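Local coordinates for protein P35 (Autographa californica nucleopolyhedrovirus, PDB 1P35) that inhibits caspases to block the apoptotic response of infected insect cells and also suppresses the host's antiviral RNA interference, at residues G189-D200 and V276-A287. Numbering follows the deposited sequence.
Sequences GLYEYDVVAYVD and VLYVKLHNVTSA. With EDO (1,2-ethanediol), chain F.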
loop_
_atom_site.group_PDB
_atom_site.type_symbol
_atom_site.label_atom_id
_atom_site.label_comp_id
_atom_site.label_asym_id
_atom_site.label_seq_id
_atom_site.Cartn_x
_atom_site.Cartn_y
_atom_site.Cartn_z
ATOM N N GLY A 189 10.608 -14.312 32.562
ATOM C CA GLY A 189 10.186 -13.034 33.162
ATOM C C GLY A 189 10.533 -11.807 32.306
ATOM O O GLY A 189 10.347 -10.685 32.731
ATOM N N LEU A 190 11.083 -12.030 31.109
ATOM C CA LEU A 190 11.395 -10.952 30.177
ATOM C C LEU A 190 10.482 -11.126 28.961
ATOM O O LEU A 190 10.340 -12.239 28.416
ATOM C CB LEU A 190 12.828 -11.040 29.695
ATOM C CG LEU A 190 13.944 -10.698 30.654
ATOM C CD1 LEU A 190 15.256 -10.818 29.862
ATOM C CD2 LEU A 190 13.734 -9.256 31.202
ATOM N N TYR A 191 9.910 -10.024 28.508
ATOM C CA TYR A 191 8.940 -10.086 27.403
ATOM C C TYR A 191 9.383 -9.233 26.247
ATOM O O TYR A 191 10.006 -8.177 26.448
ATOM C CB TYR A 191 7.564 -9.634 27.946
ATOM C CG TYR A 191 7.117 -10.477 29.126
ATOM C CD1 TYR A 191 7.609 -10.224 30.430
ATOM C CD2 TYR A 191 6.313 -11.613 28.924
ATOM C CE1 TYR A 191 7.323 -11.074 31.487
ATOM C CE2 TYR A 191 6.017 -12.485 29.969
ATOM C CZ TYR A 191 6.525 -12.221 31.246
ATOM O OH TYR A 191 6.278 -13.136 32.243
ATOM N N GLU A 192 9.114 -9.714 25.033
ATOM C CA GLU A 192 9.509 -8.985 23.808
ATOM C C GLU A 192 8.274 -8.338 23.272
ATOM O O GLU A 192 7.231 -8.981 23.239
ATOM C CB GLU A 192 10.033 -9.939 22.719
ATOM C CG GLU A 192 11.326 -10.677 23.014
ATOM C CD GLU A 192 11.738 -11.621 21.891
ATOM O OE1 GLU A 192 12.297 -11.160 20.873
ATOM O OE2 GLU A 192 11.481 -12.831 22.020
ATOM N N TYR A 193 8.366 -7.071 22.880
ATOM C CA TYR A 193 7.213 -6.385 22.295
ATOM C C TYR A 193 7.459 -5.932 20.859
ATOM O O TYR A 193 8.562 -5.630 20.485
ATOM C CB TYR A 193 6.847 -5.157 23.069
ATOM C CG TYR A 193 6.309 -5.373 24.439
ATOM C CD1 TYR A 193 7.166 -5.640 25.529
ATOM C CD2 TYR A 193 4.936 -5.200 24.684
ATOM C CE1 TYR A 193 6.659 -5.709 26.836
ATOM C CE2 TYR A 193 4.426 -5.260 25.965
ATOM C CZ TYR A 193 5.268 -5.505 27.043
ATOM O OH TYR A 193 4.693 -5.497 28.302
ATOM N N ASP A 194 6.401 -5.933 20.049
ATOM C CA ASP A 194 6.470 -5.474 18.671
ATOM C C ASP A 194 5.025 -5.153 18.319
ATOM O O ASP A 194 4.293 -5.986 17.757
ATOM C CB ASP A 194 7.041 -6.523 17.700
ATOM C CG ASP A 194 7.188 -5.948 16.292
ATOM O OD1 ASP A 194 7.248 -4.683 16.194
ATOM O OD2 ASP A 194 7.254 -6.712 15.313
ATOM N N VAL A 195 4.639 -3.920 18.647
ATOM C CA VAL A 195 3.269 -3.489 18.486
ATOM C C VAL A 195 3.202 -1.952 18.366
ATOM O O VAL A 195 4.083 -1.237 18.880
ATOM C CB VAL A 195 2.468 -3.980 19.762
ATOM C CG1 VAL A 195 3.119 -3.353 21.108
ATOM C CG2 VAL A 195 1.027 -3.631 19.663
ATOM N N VAL A 196 2.206 -1.477 17.614
ATOM C CA VAL A 196 1.909 -0.057 17.449
ATOM C C VAL A 196 0.405 0.008 17.752
ATOM O O VAL A 196 -0.318 -0.979 17.536
ATOM C CB VAL A 196 2.206 0.503 15.997
ATOM C CG1 VAL A 196 3.700 0.416 15.681
ATOM C CG2 VAL A 196 1.473 -0.293 14.947
ATOM N N ALA A 197 -0.029 1.136 18.321
ATOM C CA ALA A 197 -1.404 1.373 18.659
ATOM C C ALA A 197 -1.784 2.848 18.463
ATOM O O ALA A 197 -0.965 3.789 18.621
ATOM C CB ALA A 197 -1.699 0.955 20.091
ATOM N N TYR A 198 -3.035 3.021 18.070
ATOM C CA TYR A 198 -3.640 4.313 17.848
ATOM C C TYR A 198 -4.911 4.252 18.732
ATOM O O TYR A 198 -5.721 3.343 18.547
ATOM C CB TYR A 198 -4.003 4.455 16.333
ATOM C CG TYR A 198 -4.758 5.721 15.993
ATOM C CD1 TYR A 198 -6.102 5.867 16.364
ATOM C CD2 TYR A 198 -4.129 6.785 15.319
ATOM C CE1 TYR A 198 -6.819 7.021 16.074
ATOM C CE2 TYR A 198 -4.826 7.962 15.010
ATOM C CZ TYR A 198 -6.184 8.071 15.386
ATOM O OH TYR A 198 -6.944 9.156 15.000
ATOM N N VAL A 199 -5.074 5.183 19.688
ATOM C CA VAL A 199 -6.257 5.156 20.597
ATOM C C VAL A 199 -6.741 6.586 20.772
ATOM O O VAL A 199 -5.960 7.428 21.184
ATOM C CB VAL A 199 -5.928 4.612 22.013
ATOM C CG1 VAL A 199 -7.233 4.421 22.795
ATOM C CG2 VAL A 199 -5.143 3.268 21.938
ATOM N N ASP A 200 -8.012 6.865 20.449
ATOM C CA ASP A 200 -8.526 8.234 20.551
ATOM C C ASP A 200 -9.499 8.421 21.692
ATOM O O ASP A 200 -9.869 7.464 22.349
ATOM C CB ASP A 200 -9.153 8.710 19.231
ATOM C CG ASP A 200 -10.489 8.017 18.867
ATOM O OD1 ASP A 200 -11.261 7.628 19.750
ATOM O OD2 ASP A 200 -10.781 7.931 17.648
ATOM N N VAL A 276 -5.617 12.116 21.008
ATOM C CA VAL A 276 -5.165 10.873 20.422
ATOM C C VAL A 276 -3.804 10.443 20.967
ATOM O O VAL A 276 -2.864 11.256 21.117
ATOM C CB VAL A 276 -5.074 10.963 18.866
ATOM C CG1 VAL A 276 -4.686 9.619 18.315
ATOM C CG2 VAL A 276 -6.419 11.403 18.280
ATOM N N LEU A 277 -3.722 9.145 21.230
ATOM C CA LEU A 277 -2.537 8.517 21.754
ATOM C C LEU A 277 -1.884 7.615 20.681
ATOM O O LEU A 277 -2.562 6.785 20.062
ATOM C CB LEU A 277 -2.918 7.624 22.950
ATOM C CG LEU A 277 -1.633 6.976 23.502
ATOM C CD1 LEU A 277 -0.695 8.074 24.086
ATOM C CD2 LEU A 277 -1.976 5.956 24.548
ATOM N N TYR A 278 -0.589 7.765 20.461
ATOM C CA TYR A 278 0.104 6.905 19.513
ATOM C C TYR A 278 1.118 6.128 20.330
ATOM O O TYR A 278 1.826 6.705 21.192
ATOM C CB TYR A 278 0.848 7.705 18.461
ATOM C CG TYR A 278 -0.010 8.681 17.689
ATOM C CD1 TYR A 278 -0.301 9.934 18.216
ATOM C CD2 TYR A 278 -0.565 8.332 16.437
ATOM C CE1 TYR A 278 -1.120 10.826 17.538
ATOM C CE2 TYR A 278 -1.397 9.221 15.722
ATOM C CZ TYR A 278 -1.663 10.453 16.281
ATOM O OH TYR A 278 -2.460 11.304 15.591
ATOM N N VAL A 279 1.187 4.822 20.088
ATOM C CA VAL A 279 2.127 4.028 20.830
ATOM C C VAL A 279 2.949 3.168 19.880
ATOM O O VAL A 279 2.405 2.585 18.924
ATOM C CB VAL A 279 1.432 3.088 21.815
ATOM C CG1 VAL A 279 2.461 2.407 22.698
ATOM C CG2 VAL A 279 0.409 3.831 22.654
ATOM N N LYS A 280 4.259 3.083 20.137
ATOM C CA LYS A 280 5.106 2.208 19.351
ATOM C C LYS A 280 6.122 1.502 20.263
ATOM O O LYS A 280 6.958 2.163 20.854
ATOM C CB LYS A 280 5.877 2.997 18.297
ATOM C CG LYS A 280 6.862 2.116 17.533
ATOM C CD LYS A 280 7.687 2.980 16.533
ATOM C CE LYS A 280 8.271 2.124 15.410
ATOM N NZ LYS A 280 8.728 2.932 14.242
ATOM N N LEU A 281 6.043 0.169 20.331
ATOM C CA LEU A 281 6.900 -0.658 21.126
ATOM C C LEU A 281 7.417 -1.716 20.132
ATOM O O LEU A 281 7.062 -2.903 20.193
ATOM C CB LEU A 281 6.079 -1.298 22.250
ATOM C CG LEU A 281 5.424 -0.311 23.229
ATOM C CD1 LEU A 281 4.411 -1.105 24.070
ATOM C CD2 LEU A 281 6.501 0.394 24.133
ATOM N N HIS A 282 8.304 -1.266 19.254
ATOM C CA HIS A 282 8.840 -2.081 18.175
ATOM C C HIS A 282 10.144 -2.752 18.440
ATOM O O HIS A 282 11.187 -2.103 18.423
ATOM C CB HIS A 282 8.958 -1.226 16.914
ATOM C CG HIS A 282 9.596 -1.934 15.753
ATOM N ND1 HIS A 282 9.118 -3.128 15.254
ATOM C CD2 HIS A 282 10.585 -1.544 14.911
ATOM C CE1 HIS A 282 9.788 -3.446 14.158
ATOM N NE2 HIS A 282 10.686 -2.501 13.927
ATOM N N ASN A 283 10.077 -4.073 18.622
ATOM C CA ASN A 283 11.264 -4.832 18.919
ATOM C C ASN A 283 11.971 -4.397 20.224
ATOM O O ASN A 283 13.192 -4.330 20.302
ATOM C CB ASN A 283 12.235 -4.752 17.742
ATOM C CG ASN A 283 11.823 -5.657 16.549
ATOM O OD1 ASN A 283 12.428 -5.578 15.456
ATOM N ND2 ASN A 283 10.838 -6.525 16.756
ATOM N N VAL A 284 11.208 -4.105 21.257
ATOM C CA VAL A 284 11.842 -3.689 22.497
ATOM C C VAL A 284 11.546 -4.788 23.466
ATOM O O VAL A 284 10.600 -5.552 23.238
ATOM C CB VAL A 284 11.264 -2.362 23.018
ATOM C CG1 VAL A 284 11.500 -1.291 21.998
ATOM C CG2 VAL A 284 9.717 -2.508 23.278
ATOM N N THR A 285 12.362 -4.909 24.515
ATOM C CA THR A 285 12.116 -5.938 25.524
ATOM C C THR A 285 11.906 -5.254 26.892
ATOM O O THR A 285 12.383 -4.142 27.124
ATOM C CB THR A 285 13.293 -6.900 25.643
ATOM O OG1 THR A 285 14.417 -6.161 26.111
ATOM C CG2 THR A 285 13.620 -7.562 24.270
ATOM N N SER A 286 11.206 -5.926 27.787
ATOM C CA SER A 286 10.921 -5.368 29.107
ATOM C C SER A 286 10.495 -6.444 30.052
ATOM O O SER A 286 10.074 -7.505 29.631
ATOM C CB SER A 286 9.782 -4.356 29.022
ATOM O OG SER A 286 9.379 -3.918 30.273
ATOM N N ALA A 287 10.618 -6.141 31.338
ATOM C CA ALA A 287 10.243 -7.014 32.427
ATOM C C ALA A 287 8.782 -6.700 32.803
ATOM O O ALA A 287 8.143 -7.491 33.445
ATOM C CB ALA A 287 11.165 -6.768 33.638
HETATM C C1 EDO F . 14.303 -5.262 32.441
HETATM O O1 EDO F . 15.742 -5.103 32.349
HETATM C C2 EDO F . 13.666 -3.899 32.449
HETATM O O2 EDO F . 12.299 -4.012 32.091
#
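Antiparallel β-strands meet where strand 191-199 pairs with strand 276-282 and, past a corner at Asn283, with strand 284-286, the register being broken by two bulges, one in each segment. Val195, Ala197 and Val199 exchange paired backbone hydrogen bonds with Leu281, Val279 and Leu277; Leu281 N to Val195 O, at 2.8 Å, is nearly straight. Asp194 and Val195 both face Leu281, a classic bulge, while Asn283 and Val284 both face Tyr193, a G1 bulge; asparagine tolerates the corner's positive phi (60°). Pairing then resumes, Tyr193 N donating to Val284 O (2.7 Å).

At the break, His282 ND1 donates to Asp194 OD1 (2.6 Å, 173°), imidazole N-H matching carboxylate acceptor. The oxygen lies in the imidazole plane, yet the nitrogen comes from above the carboxylate plane. With chi1 at -176°, Asp194 swings its acid alongside the histidine; OD2 accepts from Gln12 N, so both oxygens are held.

Branched Val276 lays CG1 over the Tyr198 ring, 3.9 Å from its centroid, a CH-pi contact, and turns CG2 to Asp200 CB. The Tyr278 ring stands almost perpendicular to that of Tyr198. Helix 62-74 packs on the face carrying Val196, Tyr278 and Lys280. On the other, Val195 CG1 meets Leu281 CB at 3.8 Å and small Ala197 fits beside Val279; beyond the corner, Tyr193 OH bonds Leu288 O and Ser286 OG bonds Ser215 OG. With strands 10-21 and 259-271 flanking, this is the bulged, antiparallel pairing of a central β-sheet.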